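PDB 5NO8: Baccell_00875 from Bacteroides cellulosilyticus DSM 14838, which probably cleaves the L-rhamnose–glucuronic acid linkage that caps complex arabinogalactan chains, acting as a polysaccharide lyase. Local coordinates for residues G392-G397 against Y451-E456; R447-M452 against Y487-I492; T477-F482 against R516-K521; I494-G499 against I549-Q554. All blocks are in the same frame, centred on the assembly; numbering follows the deposited sequence.

Contact 1 of 4, residues G392-G397 against Y451-E456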
loop_
_atom_site.group_PDB
_atom_site.type_symbol
_atom_site.label_atom_id
_atom_site.label_comp_id
_atom_site.label_asym_id
_atom_site.label_seq_id
_atom_site.Cartn_x
_atom_site.Cartn_y
_atom_site.Cartn_z
ATOM N N GLY A 392 17.204 -6.963 -15.512
ATOM C CA GLY A 392 16.410 -8.180 -15.395
ATOM C C GLY A 392 15.483 -8.107 -14.197
ATOM O O GLY A 392 14.969 -7.020 -13.862
ATOM N N ALA A 393 15.288 -9.249 -13.540
ATOM C CA ALA A 393 14.471 -9.355 -12.331
ATOM C C ALA A 393 13.062 -8.782 -12.565
ATOM O O ALA A 393 12.392 -9.190 -13.518
ATOM C CB ALA A 393 15.175 -8.700 -11.138
ATOM N N GLU A 394 12.627 -7.814 -11.761
ATOM C CA GLU A 394 11.262 -7.320 -11.881
ATOM C C GLU A 394 10.990 -6.615 -13.214
ATOM O O GLU A 394 9.821 -6.406 -13.550
ATOM C CB GLU A 394 10.941 -6.319 -10.756
ATOM C CG GLU A 394 10.654 -6.913 -9.400
ATOM C CD GLU A 394 11.881 -7.199 -8.548
ATOM O OE1 GLU A 394 13.044 -7.191 -9.047
ATOM O OE2 GLU A 394 11.659 -7.438 -7.341
ATOM N N ARG A 395 12.034 -6.194 -13.928
ATOM C CA ARG A 395 11.866 -5.563 -15.262
ATOM C C ARG A 395 11.292 -6.520 -16.323
ATOM O O ARG A 395 10.799 -6.057 -17.358
ATOM C CB ARG A 395 13.167 -4.942 -15.774
ATOM C CG ARG A 395 13.475 -3.511 -15.340
ATOM C CD ARG A 395 13.531 -3.317 -13.840
ATOM N NE ARG A 395 14.639 -4.065 -13.238
ATOM C CZ ARG A 395 14.799 -4.259 -11.932
ATOM N NH1 ARG A 395 13.930 -3.740 -11.049
ATOM N NH2 ARG A 395 15.836 -4.979 -11.494
ATOM N N LEU A 396 11.315 -7.827 -16.061
ATOM C CA LEU A 396 10.534 -8.817 -16.828
ATOM C C LEU A 396 9.054 -8.469 -17.024
ATOM O O LEU A 396 8.461 -8.868 -18.023
ATOM C CB LEU A 396 10.644 -10.226 -16.238
ATOM C CG LEU A 396 11.850 -11.082 -16.677
ATOM C CD1 LEU A 396 11.587 -11.614 -18.092
ATOM C CD2 LEU A 396 13.175 -10.341 -16.634
ATOM N N GLY A 397 8.458 -7.739 -16.072
ATOM C CA GLY A 397 7.084 -7.336 -16.190
ATOM C C GLY A 397 6.792 -6.532 -17.436
ATOM O O GLY A 397 5.694 -6.655 -17.970
ATOM N N TYR A 451 13.058 -16.365 -11.469
ATOM C CA TYR A 451 12.743 -17.525 -12.319
ATOM C C TYR A 451 11.273 -17.592 -12.722
ATOM O O TYR A 451 10.943 -18.055 -13.822
ATOM C CB TYR A 451 13.078 -18.825 -11.594
ATOM C CG TYR A 451 14.562 -19.071 -11.429
ATOM C CD1 TYR A 451 15.317 -18.312 -10.530
ATOM C CD2 TYR A 451 15.214 -20.068 -12.174
ATOM C CE1 TYR A 451 16.674 -18.526 -10.376
ATOM C CE2 TYR A 451 16.577 -20.300 -12.022
ATOM C CZ TYR A 451 17.305 -19.528 -11.122
ATOM O OH TYR A 451 18.655 -19.728 -10.958
ATOM N N MET A 452 10.385 -17.200 -11.807
ATOM C CA MET A 452 8.941 -17.237 -12.076
ATOM C C MET A 452 8.573 -16.289 -13.193
ATOM O O MET A 452 7.714 -16.599 -14.009
ATOM C CB MET A 452 8.136 -16.848 -10.845
ATOM C CG MET A 452 8.348 -17.729 -9.626
ATOM S SD MET A 452 8.239 -19.505 -9.992
ATOM C CE MET A 452 9.937 -19.907 -10.355
ATOM N N TRP A 453 9.216 -15.131 -13.189
ATOM C CA TRP A 453 8.897 -14.059 -14.134
ATOM C C TRP A 453 9.474 -14.373 -15.506
ATOM O O TRP A 453 8.815 -14.144 -16.520
ATOM C CB TRP A 453 9.402 -12.722 -13.616
ATOM C CG TRP A 453 8.826 -12.357 -12.270
ATOM C CD1 TRP A 453 7.559 -12.622 -11.807
ATOM C CD2 TRP A 453 9.510 -11.682 -11.214
ATOM N NE1 TRP A 453 7.417 -12.134 -10.536
ATOM C CE2 TRP A 453 8.600 -11.555 -10.146
ATOM C CE3 TRP A 453 10.802 -11.161 -11.072
ATOM C CZ2 TRP A 453 8.942 -10.921 -8.941
ATOM C CZ3 TRP A 453 11.148 -10.546 -9.874
ATOM C CH2 TRP A 453 10.212 -10.423 -8.826
ATOM N N VAL A 454 10.688 -14.931 -15.536
ATOM C CA VAL A 454 11.248 -15.441 -16.783
ATOM C C VAL A 454 10.374 -16.547 -17.365
ATOM O O VAL A 454 10.109 -16.543 -18.555
ATOM C CB VAL A 454 12.709 -15.921 -16.617
ATOM C CG1 VAL A 454 13.167 -16.719 -17.848
ATOM C CG2 VAL A 454 13.606 -14.728 -16.428
ATOM N N ALA A 455 9.932 -17.491 -16.545
ATOM C CA ALA A 455 9.053 -18.561 -17.000
ATOM C C ALA A 455 7.721 -18.051 -17.518
ATOM O O ALA A 455 7.218 -18.511 -18.550
ATOM C CB ALA A 455 8.802 -19.546 -15.888
ATOM N N GLU A 456 7.141 -17.098 -16.798
ATOM C CA GLU A 456 5.918 -16.466 -17.261
ATOM C C GLU A 456 6.153 -15.901 -18.640
ATOM O O GLU A 456 5.361 -16.164 -19.531
ATOM C CB GLU A 456 5.454 -15.352 -16.314
ATOM C CG GLU A 456 4.334 -14.483 -16.889
ATOM C CD GLU A 456 2.979 -14.599 -16.224
ATOM O OE1 GLU A 456 2.861 -15.051 -15.056
ATOM O OE2 GLU A 456 1.989 -14.180 -16.887
#
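E394 OE2 is held by a salt bridge to R447, and the carboxylate that carries it sits beside the indole of W453. The acid group and the ring planes stand 41° apart, and E394 OE2 comes within 3.6 Å of W453 CH2, so the far end of the six-membered ring helps to wall in a buried charge. The bend at chi2 of E394 (85°) brings CG and the carboxylate obliquely to the CH2/CZ3 corner of the indole, with E394 CG also 3.6 Å from W453 CH2. One step earlier, the carbonyl A393 O lies 3.5 Å from W453 CE3 and accepts the backbone N-H of L396. Beyond the indole the packing is mainly aliphatic: L396 CB meets W453 CB at 3.8 Å, and L396 CG reaches V454 CG2 at 4.1 Å. W682 meets the indole as well, with its NE1 bonded to the carbonyl of E394. Segment 392-397, which leads into helix 396-409, lies against helix 448-465, while Y421 and V425 of helix 412-429 pack on L396.

Contact 2 of 4, residues R447-M452 against Y487-I492; sequences RGYNYM and YGFYAI
The first turn of helix 448-465 faces an irregular loop, 487-492, and the two backbones come nearest at Y449 and A491, whose CA atoms are 5.3 Å apart. In the loop an inverse gamma turn centred on Y490 bends the chain, with a weak bond from A491 N to F489 O. F489 has its CG anti to the backbone N (chi1 -164°), which carries its ring to the tyrosine: the edge of F489 points at the face of Y449 in a T-shaped pair, centroids 5.1 Å apart and planes at 80°. The phenyl in turn offers a face to G448 CA. The loop links helix 469-485 to helix 496-505 in a run of successive helices, consistent with an (alpha/alpha) toroid domain. At another part of the tyrosine ring, I492 CD1 sits 3.9 Å from Y449 CE1. The phenol OH gives its proton to a water in the ring plane, 2.6 Å from Y449 OH, and that water donates to Y490 O. A second water donates to both Y449 O and I492 O. With an alanine here in place of Y449, the edge of F489 would probably face a gap and the bridging water would lose its donor. Further along, M452 CG presses on A491 CB at 3.4 Å, a tight carbon contact.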
loop_
_atom_site.group_PDB
_atom_site.type_symbol
_atom_site.label_atom_id
_atom_site.label_comp_id
_atom_site.label_asym_id
_atom_site.label_seq_id
_atom_site.Cartn_x
_atom_site.Cartn_y
_atom_site.Cartn_z
ATOM N N ARG A 447 18.448 -15.441 -7.623
ATOM C CA ARG A 447 17.309 -15.138 -6.745
ATOM C C ARG A 447 16.042 -15.816 -7.259
ATOM O O ARG A 447 15.698 -15.680 -8.426
ATOM C CB ARG A 447 17.157 -13.615 -6.734
ATOM C CG ARG A 447 15.905 -13.021 -6.124
ATOM C CD ARG A 447 15.871 -11.553 -6.498
ATOM N NE ARG A 447 14.833 -10.766 -5.843
ATOM C CZ ARG A 447 14.100 -9.806 -6.440
ATOM N NH1 ARG A 447 13.220 -9.120 -5.717
ATOM N NH2 ARG A 447 14.227 -9.530 -7.754
ATOM N N GLY A 448 15.326 -16.511 -6.380
ATOM C CA GLY A 448 14.229 -17.398 -6.789
ATOM C C GLY A 448 13.076 -16.696 -7.485
ATOM O O GLY A 448 12.441 -17.265 -8.371
ATOM N N TYR A 449 12.810 -15.465 -7.065
ATOM C CA TYR A 449 11.742 -14.636 -7.645
ATOM C C TYR A 449 11.920 -14.511 -9.151
ATOM O O TYR A 449 10.941 -14.583 -9.906
ATOM C CB TYR A 449 11.752 -13.223 -7.026
ATOM C CG TYR A 449 11.273 -13.134 -5.582
ATOM C CD1 TYR A 449 9.925 -13.279 -5.274
ATOM C CD2 TYR A 449 12.162 -12.851 -4.528
ATOM C CE1 TYR A 449 9.462 -13.185 -3.968
ATOM C CE2 TYR A 449 11.701 -12.732 -3.205
ATOM C CZ TYR A 449 10.346 -12.908 -2.938
ATOM O OH TYR A 449 9.841 -12.820 -1.662
ATOM N N ASN A 450 13.165 -14.355 -9.592
ATOM C CA ASN A 450 13.443 -14.007 -10.973
ATOM C C ASN A 450 13.032 -15.115 -11.932
ATOM O O ASN A 450 12.664 -14.825 -13.073
ATOM C CB ASN A 450 14.924 -13.670 -11.179
ATOM C CG ASN A 450 15.378 -12.471 -10.371
ATOM O OD1 ASN A 450 14.562 -11.715 -9.822
ATOM N ND2 ASN A 450 16.692 -12.270 -10.315
ATOM N N TYR A 451 13.058 -16.365 -11.469
ATOM C CA TYR A 451 12.743 -17.525 -12.319
ATOM C C TYR A 451 11.273 -17.592 -12.722
ATOM O O TYR A 451 10.943 -18.055 -13.822
ATOM C CB TYR A 451 13.078 -18.825 -11.594
ATOM C CG TYR A 451 14.562 -19.071 -11.429
ATOM C CD1 TYR A 451 15.317 -18.312 -10.530
ATOM C CD2 TYR A 451 15.214 -20.068 -12.174
ATOM C CE1 TYR A 451 16.674 -18.526 -10.376
ATOM C CE2 TYR A 451 16.577 -20.300 -12.022
ATOM C CZ TYR A 451 17.305 -19.528 -11.122
ATOM O OH TYR A 451 18.655 -19.728 -10.958
ATOM N N MET A 452 10.385 -17.200 -11.807
ATOM C CA MET A 452 8.941 -17.237 -12.076
ATOM C C MET A 452 8.573 -16.289 -13.193
ATOM O O MET A 452 7.714 -16.599 -14.009
ATOM C CB MET A 452 8.136 -16.848 -10.845
ATOM C CG MET A 452 8.348 -17.729 -9.626
ATOM S SD MET A 452 8.239 -19.505 -9.992
ATOM C CE MET A 452 9.937 -19.907 -10.355
ATOM N N TYR A 487 10.835 -26.387 -2.694
ATOM C CA TYR A 487 9.395 -26.312 -2.931
ATOM C C TYR A 487 8.609 -25.285 -2.101
ATOM O O TYR A 487 7.452 -25.028 -2.390
ATOM C CB TYR A 487 8.806 -27.712 -2.759
ATOM C CG TYR A 487 9.242 -28.595 -3.898
ATOM C CD1 TYR A 487 8.622 -28.494 -5.138
ATOM C CD2 TYR A 487 10.321 -29.468 -3.770
ATOM C CE1 TYR A 487 9.033 -29.265 -6.211
ATOM C CE2 TYR A 487 10.742 -30.248 -4.844
ATOM C CZ TYR A 487 10.084 -30.141 -6.062
ATOM O OH TYR A 487 10.464 -30.885 -7.152
ATOM N N GLY A 488 9.229 -24.677 -1.104
ATOM C CA GLY A 488 8.509 -23.779 -0.190
ATOM C C GLY A 488 8.879 -22.316 -0.318
ATOM O O GLY A 488 8.749 -21.577 0.664
ATOM N N PHE A 489 9.354 -21.891 -1.500
ATOM C CA PHE A 489 9.683 -20.479 -1.742
ATOM C C PHE A 489 8.370 -19.795 -2.147
ATOM O O PHE A 489 7.689 -20.244 -3.076
ATOM C CB PHE A 489 10.752 -20.354 -2.838
ATOM C CG PHE A 489 11.440 -18.998 -2.910
ATOM C CD1 PHE A 489 10.791 -17.885 -3.468
ATOM C CD2 PHE A 489 12.759 -18.847 -2.492
ATOM C CE1 PHE A 489 11.437 -16.652 -3.562
ATOM C CE2 PHE A 489 13.410 -17.626 -2.592
ATOM C CZ PHE A 489 12.747 -16.518 -3.121
ATOM N N TYR A 490 8.026 -18.708 -1.460
ATOM C CA TYR A 490 6.762 -18.001 -1.670
ATOM C C TYR A 490 6.944 -16.955 -2.769
ATOM O O TYR A 490 6.839 -15.734 -2.541
ATOM C CB TYR A 490 6.292 -17.348 -0.381
ATOM C CG TYR A 490 5.742 -18.311 0.644
ATOM C CD1 TYR A 490 6.552 -19.274 1.256
ATOM C CD2 TYR A 490 4.410 -18.254 1.007
ATOM C CE1 TYR A 490 6.016 -20.160 2.194
ATOM C CE2 TYR A 490 3.866 -19.128 1.946
ATOM C CZ TYR A 490 4.677 -20.085 2.540
ATOM O OH TYR A 490 4.104 -20.939 3.478
ATOM N N ALA A 491 7.166 -17.434 -3.975
ATOM C CA ALA A 491 7.514 -16.548 -5.086
ATOM C C ALA A 491 6.249 -15.852 -5.572
ATOM O O ALA A 491 5.159 -16.402 -5.461
ATOM C CB ALA A 491 8.133 -17.352 -6.221
ATOM N N ILE A 492 6.428 -14.663 -6.149
ATOM C CA ILE A 492 5.332 -13.886 -6.682
ATOM C C ILE A 492 5.003 -14.343 -8.114
ATOM O O ILE A 492 5.891 -14.424 -8.980
ATOM C CB ILE A 492 5.681 -12.391 -6.711
ATOM C CG1 ILE A 492 5.938 -11.876 -5.283
ATOM C CG2 ILE A 492 4.545 -11.607 -7.377
ATOM C CD1 ILE A 492 6.783 -10.628 -5.250
HETATM O O HOH W 1 8.488 -14.395 -8.273
HETATM O O HOH W 2 7.350 -13.581 -1.321
#

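Contact 3 of 4, residues T477-F482 against R516-K521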
loop_
_atom_site.group_PDB
_atom_site.type_symbol
_atom_site.label_atom_id
_atom_site.label_comp_id
_atom_site.label_asym_id
_atom_site.label_seq_id
_atom_site.Cartn_x
_atom_site.Cartn_y
_atom_site.Cartn_z
ATOM N N THR A 477 13.043 -23.647 -16.944
ATOM C CA THR A 477 13.289 -22.571 -16.002
ATOM C C THR A 477 12.646 -22.890 -14.653
ATOM O O THR A 477 13.280 -22.721 -13.605
ATOM C CB THR A 477 12.794 -21.229 -16.560
ATOM O OG1 THR A 477 13.489 -20.954 -17.772
ATOM C CG2 THR A 477 13.031 -20.077 -15.550
ATOM N N LEU A 478 11.400 -23.345 -14.663
ATOM C CA LEU A 478 10.736 -23.706 -13.427
ATOM C C LEU A 478 11.424 -24.896 -12.737
ATOM O O LEU A 478 11.528 -24.922 -11.505
ATOM C CB LEU A 478 9.257 -23.995 -13.643
ATOM C CG LEU A 478 8.380 -22.783 -13.996
ATOM C CD1 LEU A 478 6.960 -23.254 -14.236
ATOM C CD2 LEU A 478 8.442 -21.732 -12.885
ATOM N N LYS A 479 11.908 -25.856 -13.524
ATOM C CA LYS A 479 12.636 -27.005 -12.948
ATOM C C LYS A 479 13.958 -26.600 -12.302
ATOM O O LYS A 479 14.294 -27.087 -11.235
ATOM C CB LYS A 479 12.886 -28.069 -14.021
ATOM C CG LYS A 479 11.626 -28.734 -14.552
ATOM C CD LYS A 479 10.754 -29.428 -13.520
ATOM C CE LYS A 479 11.514 -30.498 -12.718
ATOM N NZ LYS A 479 10.589 -31.520 -12.154
ATOM N N SER A 480 14.694 -25.714 -12.969
ATOM C CA SER A 480 15.929 -25.148 -12.456
ATOM C C SER A 480 15.664 -24.428 -11.148
ATOM O O SER A 480 16.469 -24.513 -10.211
ATOM C CB SER A 480 16.541 -24.189 -13.471
ATOM O OG SER A 480 17.740 -23.595 -13.006
ATOM N N MET A 481 14.532 -23.720 -11.077
ATOM C CA MET A 481 14.151 -23.054 -9.845
ATOM C C MET A 481 13.868 -24.063 -8.719
ATOM O O MET A 481 14.460 -23.948 -7.654
ATOM C CB MET A 481 12.964 -22.113 -10.066
ATOM C CG MET A 481 12.764 -21.152 -8.893
ATOM S SD MET A 481 11.838 -21.932 -7.569
ATOM C CE MET A 481 11.571 -20.541 -6.456
ATOM N N PHE A 482 13.010 -25.053 -8.949
ATOM C CA PHE A 482 12.716 -26.069 -7.926
ATOM C C PHE A 482 13.964 -26.883 -7.501
ATOM O O PHE A 482 14.114 -27.206 -6.325
ATOM C CB PHE A 482 11.635 -27.046 -8.394
ATOM C CG PHE A 482 10.292 -26.411 -8.635
ATOM C CD1 PHE A 482 9.706 -25.583 -7.679
ATOM C CD2 PHE A 482 9.594 -26.661 -9.813
ATOM C CE1 PHE A 482 8.461 -25.008 -7.895
ATOM C CE2 PHE A 482 8.351 -26.085 -10.034
ATOM C CZ PHE A 482 7.789 -25.255 -9.080
ATOM N N ARG A 516 2.930 -30.458 -12.743
ATOM C CA ARG A 516 1.781 -30.548 -11.866
ATOM C C ARG A 516 2.147 -31.173 -10.508
ATOM O O ARG A 516 1.713 -30.688 -9.452
ATOM C CB ARG A 516 0.650 -31.305 -12.562
ATOM C CG ARG A 516 -0.605 -31.498 -11.726
ATOM C CD ARG A 516 -1.761 -31.907 -12.606
ATOM N NE ARG A 516 -2.915 -32.341 -11.823
ATOM C CZ ARG A 516 -4.191 -32.240 -12.201
ATOM N NH1 ARG A 516 -4.534 -31.710 -13.376
ATOM N NH2 ARG A 516 -5.150 -32.678 -11.385
ATOM N N ASN A 517 2.966 -32.225 -10.536
ATOM C CA ASN A 517 3.452 -32.847 -9.306
ATOM C C ASN A 517 4.343 -31.900 -8.498
ATOM O O ASN A 517 4.268 -31.889 -7.268
ATOM C CB ASN A 517 4.229 -34.155 -9.602
ATOM C CG ASN A 517 3.348 -35.288 -10.110
ATOM O OD1 ASN A 517 3.866 -36.229 -10.715
ATOM N ND2 ASN A 517 2.034 -35.223 -9.871
ATOM N N ASP A 518 5.187 -31.129 -9.178
ATOM C CA ASP A 518 6.004 -30.097 -8.512
ATOM C C ASP A 518 5.127 -29.039 -7.824
ATOM O O ASP A 518 5.383 -28.668 -6.670
ATOM C CB ASP A 518 6.961 -29.404 -9.486
ATOM C CG ASP A 518 8.158 -30.267 -9.879
ATOM O OD1 ASP A 518 8.446 -31.279 -9.208
ATOM O OD2 ASP A 518 8.837 -29.905 -10.861
ATOM N N PHE A 519 4.097 -28.575 -8.518
ATOM C CA PHE A 519 3.170 -27.616 -7.914
ATOM C C PHE A 519 2.421 -28.226 -6.728
ATOM O O PHE A 519 2.215 -27.551 -5.715
ATOM C CB PHE A 519 2.161 -27.057 -8.929
ATOM C CG PHE A 519 2.761 -26.174 -9.993
ATOM C CD1 PHE A 519 3.854 -25.355 -9.749
ATOM C CD2 PHE A 519 2.188 -26.144 -11.261
ATOM C CE1 PHE A 519 4.381 -24.541 -10.747
ATOM C CE2 PHE A 519 2.697 -25.322 -12.249
ATOM C CZ PHE A 519 3.791 -24.522 -11.994
ATOM N N ILE A 520 2.004 -29.484 -6.837
ATOM C CA ILE A 520 1.358 -30.169 -5.696
ATOM C C ILE A 520 2.268 -30.193 -4.447
ATOM O O ILE A 520 1.804 -29.946 -3.329
ATOM C CB ILE A 520 0.852 -31.587 -6.104
ATOM C CG1 ILE A 520 -0.383 -31.455 -7.002
ATOM C CG2 ILE A 520 0.509 -32.454 -4.890
ATOM C CD1 ILE A 520 -0.730 -32.703 -7.800
ATOM N N LYS A 521 3.552 -30.463 -4.640
ATOM C CA LYS A 521 4.545 -30.425 -3.549
ATOM C C LYS A 521 4.587 -29.059 -2.886
ATOM O O LYS A 521 4.536 -28.958 -1.662
ATOM C CB LYS A 521 5.941 -30.764 -4.071
#
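F482 overlaps D518 obliquely, with F482 CE2 3.6 Å from D518 CB and F482 CD2 3.5 Å from D518 OD2; ring and carboxylate planes are 64° apart. The same oxygen carries the charge pairing: K479 NZ donates to the syn lone pair of D518 OD2 at 2.7 Å, a salt bridge made by the partly exposed lysine. The lysine gets there by folding, bent at chi2 and again at chi3 (-56°), which turns its amine across to the other helix, where D514 is a second acidic partner. D518 OD1 accepts from Y487, so both carboxylate oxygens are held. Next to this, F519 CE1 lies in the plane of the F482 ring, 3.9 Å from F482 CZ, and L478 CD1 adds a looser touch on F519 CZ. Were D518 an alanine, K479 would probably lose one of its two acidic partners here and the hydroxyl of Y487 would lose its acceptor. The axes of the two helical segments approach to 11.6 Å. Helices 469-485 and 509-529 are separated in sequence by helix 496-505, and this pairing of alternate helices that run broadly the same way, 37° apart, is consistent with an (alpha/alpha) toroid like those of many polysaccharide lyases.

Contact 4 of 4, residues I494-G499 against I549-Q554; sequences IPVRLG and IQFLAQ
Apolar packing centres on F551, which meets both I494 and V496. V496 CG2 is 3.4 Å from F551 CE1, and I494 CD1 is 3.6 Å from F551 CD1, while I494 CG2 lies at the ring edge, in plane. The phenyl reaches them because its CG stands anti to the backbone N (chi1 179°). Aliphatic contact continues at Q554, whose CB rests 3.7 Å from V496 CB and whose CG is 3.8 Å from R497 CG. Among the backbone bonds, V496 N reaches back to I494 O at 2.9 Å across an inverse gamma turn centred on P495; this proline is the N-cap of helix 496-505, with G499 N bonded to P495 O. R497 NE pairs with E558, further along helix 542-559. Helix 509-529 closes on the hydrophobic part through F519, which touches I494 and V496. Carbon surfaces line the F551 side, whereas the buried amide of Q554 sits by the polar backbone at the start of helix 496-505, and the arginine's charge is matched by an acid on the opposing helix.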
loop_
_atom_site.group_PDB
_atom_site.type_symbol
_atom_site.label_atom_id
_atom_site.label_comp_id
_atom_site.label_asym_id
_atom_site.label_seq_id
_atom_site.Cartn_x
_atom_site.Cartn_y
_atom_site.Cartn_z
ATOM N N ILE A 494 3.799 -17.245 -9.382
ATOM C CA ILE A 494 4.185 -18.577 -9.852
ATOM C C ILE A 494 3.150 -18.906 -10.939
ATOM O O ILE A 494 1.960 -18.883 -10.653
ATOM C CB ILE A 494 4.134 -19.608 -8.714
ATOM C CG1 ILE A 494 5.185 -19.256 -7.645
ATOM C CG2 ILE A 494 4.365 -21.013 -9.270
ATOM C CD1 ILE A 494 4.950 -19.927 -6.307
ATOM N N PRO A 495 3.591 -19.135 -12.192
ATOM C CA PRO A 495 2.624 -19.259 -13.293
ATOM C C PRO A 495 1.953 -20.652 -13.411
ATOM O O PRO A 495 2.188 -21.383 -14.382
ATOM C CB PRO A 495 3.474 -18.915 -14.522
ATOM C CG PRO A 495 4.838 -19.383 -14.157
ATOM C CD PRO A 495 4.983 -19.124 -12.689
ATOM N N VAL A 496 1.114 -20.992 -12.439
ATOM C CA VAL A 496 0.501 -22.321 -12.361
ATOM C C VAL A 496 -0.452 -22.613 -13.529
ATOM O O VAL A 496 -0.260 -23.563 -14.284
ATOM C CB VAL A 496 -0.223 -22.525 -11.010
ATOM C CG1 VAL A 496 -0.995 -23.838 -10.960
ATOM C CG2 VAL A 496 0.767 -22.446 -9.857
ATOM N N ARG A 497 -1.492 -21.800 -13.663
ATOM C CA ARG A 497 -2.464 -21.979 -14.732
ATOM C C ARG A 497 -1.838 -21.799 -16.103
ATOM O O ARG A 497 -2.123 -22.580 -17.022
ATOM C CB ARG A 497 -3.621 -21.005 -14.604
ATOM C CG ARG A 497 -4.430 -21.176 -13.351
ATOM C CD ARG A 497 -5.839 -20.648 -13.540
ATOM N NE ARG A 497 -6.680 -21.619 -14.237
ATOM C CZ ARG A 497 -7.961 -21.433 -14.545
ATOM N NH1 ARG A 497 -8.584 -20.292 -14.256
ATOM N NH2 ARG A 497 -8.624 -22.397 -15.166
ATOM N N LEU A 498 -0.998 -20.776 -16.230
ATOM C CA LEU A 498 -0.366 -20.449 -17.504
ATOM C C LEU A 498 0.583 -21.580 -17.942
ATOM O O LEU A 498 0.537 -22.030 -19.082
ATOM C CB LEU A 498 0.407 -19.147 -17.380
ATOM C CG LEU A 498 1.244 -18.707 -18.572
ATOM C CD1 LEU A 498 0.393 -18.501 -19.820
ATOM C CD2 LEU A 498 1.992 -17.450 -18.204
ATOM N N GLY A 499 1.448 -22.011 -17.038
ATOM C CA GLY A 499 2.408 -23.072 -17.341
ATOM C C GLY A 499 1.731 -24.385 -17.714
ATOM O O GLY A 499 2.061 -24.986 -18.745
ATOM N N ILE A 549 -1.534 -17.299 -1.552
ATOM C CA ILE A 549 -2.937 -17.523 -1.848
ATOM C C ILE A 549 -3.169 -17.549 -3.366
ATOM O O ILE A 549 -4.020 -18.324 -3.854
ATOM C CB ILE A 549 -3.819 -16.446 -1.191
ATOM C CG1 ILE A 549 -3.586 -16.414 0.324
ATOM C CG2 ILE A 549 -5.284 -16.655 -1.493
ATOM C CD1 ILE A 549 -4.333 -15.306 1.024
ATOM N N GLN A 550 -2.421 -16.712 -4.089
ATOM C CA GLN A 550 -2.423 -16.652 -5.562
ATOM C C GLN A 550 -2.060 -18.039 -6.111
ATOM O O GLN A 550 -2.740 -18.589 -6.983
ATOM C CB GLN A 550 -1.398 -15.601 -6.031
ATOM C CG GLN A 550 -1.253 -15.381 -7.531
ATOM C CD GLN A 550 -0.043 -14.514 -7.891
ATOM O OE1 GLN A 550 0.961 -14.448 -7.152
ATOM N NE2 GLN A 550 -0.126 -13.851 -9.040
ATOM N N PHE A 551 -1.015 -18.617 -5.543
ATOM C CA PHE A 551 -0.586 -19.962 -5.926
ATOM C C PHE A 551 -1.627 -21.031 -5.611
ATOM O O PHE A 551 -2.001 -21.841 -6.487
ATOM C CB PHE A 551 0.715 -20.311 -5.228
ATOM C CG PHE A 551 1.194 -21.686 -5.554
ATOM C CD1 PHE A 551 1.988 -21.889 -6.641
ATOM C CD2 PHE A 551 0.787 -22.772 -4.786
ATOM C CE1 PHE A 551 2.423 -23.160 -6.982
ATOM C CE2 PHE A 551 1.208 -24.041 -5.106
ATOM C CZ PHE A 551 2.026 -24.235 -6.198
ATOM N N LEU A 552 -2.086 -21.053 -4.365
ATOM C CA LEU A 552 -3.051 -22.054 -3.934
ATOM C C LEU A 552 -4.374 -22.004 -4.687
ATOM O O LEU A 552 -4.958 -23.052 -4.986
ATOM C CB LEU A 552 -3.308 -21.979 -2.435
ATOM C CG LEU A 552 -2.144 -22.353 -1.503
ATOM C CD1 LEU A 552 -2.484 -21.869 -0.114
ATOM C CD2 LEU A 552 -1.874 -23.851 -1.472
ATOM N N ALA A 553 -4.868 -20.802 -4.984
ATOM C CA ALA A 553 -6.124 -20.674 -5.704
ATOM C C ALA A 553 -6.006 -21.231 -7.130
ATOM O O ALA A 553 -6.915 -21.915 -7.619
ATOM C CB ALA A 553 -6.589 -19.231 -5.729
ATOM N N GLN A 554 -4.899 -20.921 -7.783
ATOM C CA GLN A 554 -4.594 -21.496 -9.097
ATOM C C GLN A 554 -4.446 -23.019 -9.011
ATOM O O GLN A 554 -4.936 -23.745 -9.885
ATOM C CB GLN A 554 -3.329 -20.920 -9.685
ATOM C CG GLN A 554 -3.420 -19.469 -10.122
ATOM C CD GLN A 554 -2.092 -18.974 -10.607
ATOM O OE1 GLN A 554 -1.350 -18.312 -9.867
ATOM N NE2 GLN A 554 -1.743 -19.325 -11.820
#

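Overall arrangement
All four contacts lie within the helical part of the chain. Contacts 1 and 2 share helix 448-465 and have centres about 10 Å apart; the salt bridge E394 OE2 to R447 NH1 (2.8 Å) joins them. The centres of contacts 2 and 3 are also about 10 Å apart, linked by a probable hydrogen bond from Y487 OH to D518 OD1 (2.9 Å). F519 of contact 3 reaches V496 and I494 of contact 4, whose centre is about 12 Å from that of contact 3. M452 packs on L478, M481 and I494. Bound glycerol, probably from the crystallisation liquor, lies about 5 Å from the side chain of E394 and about 4 Å from those of I492 and Q554, and may mark a pocket.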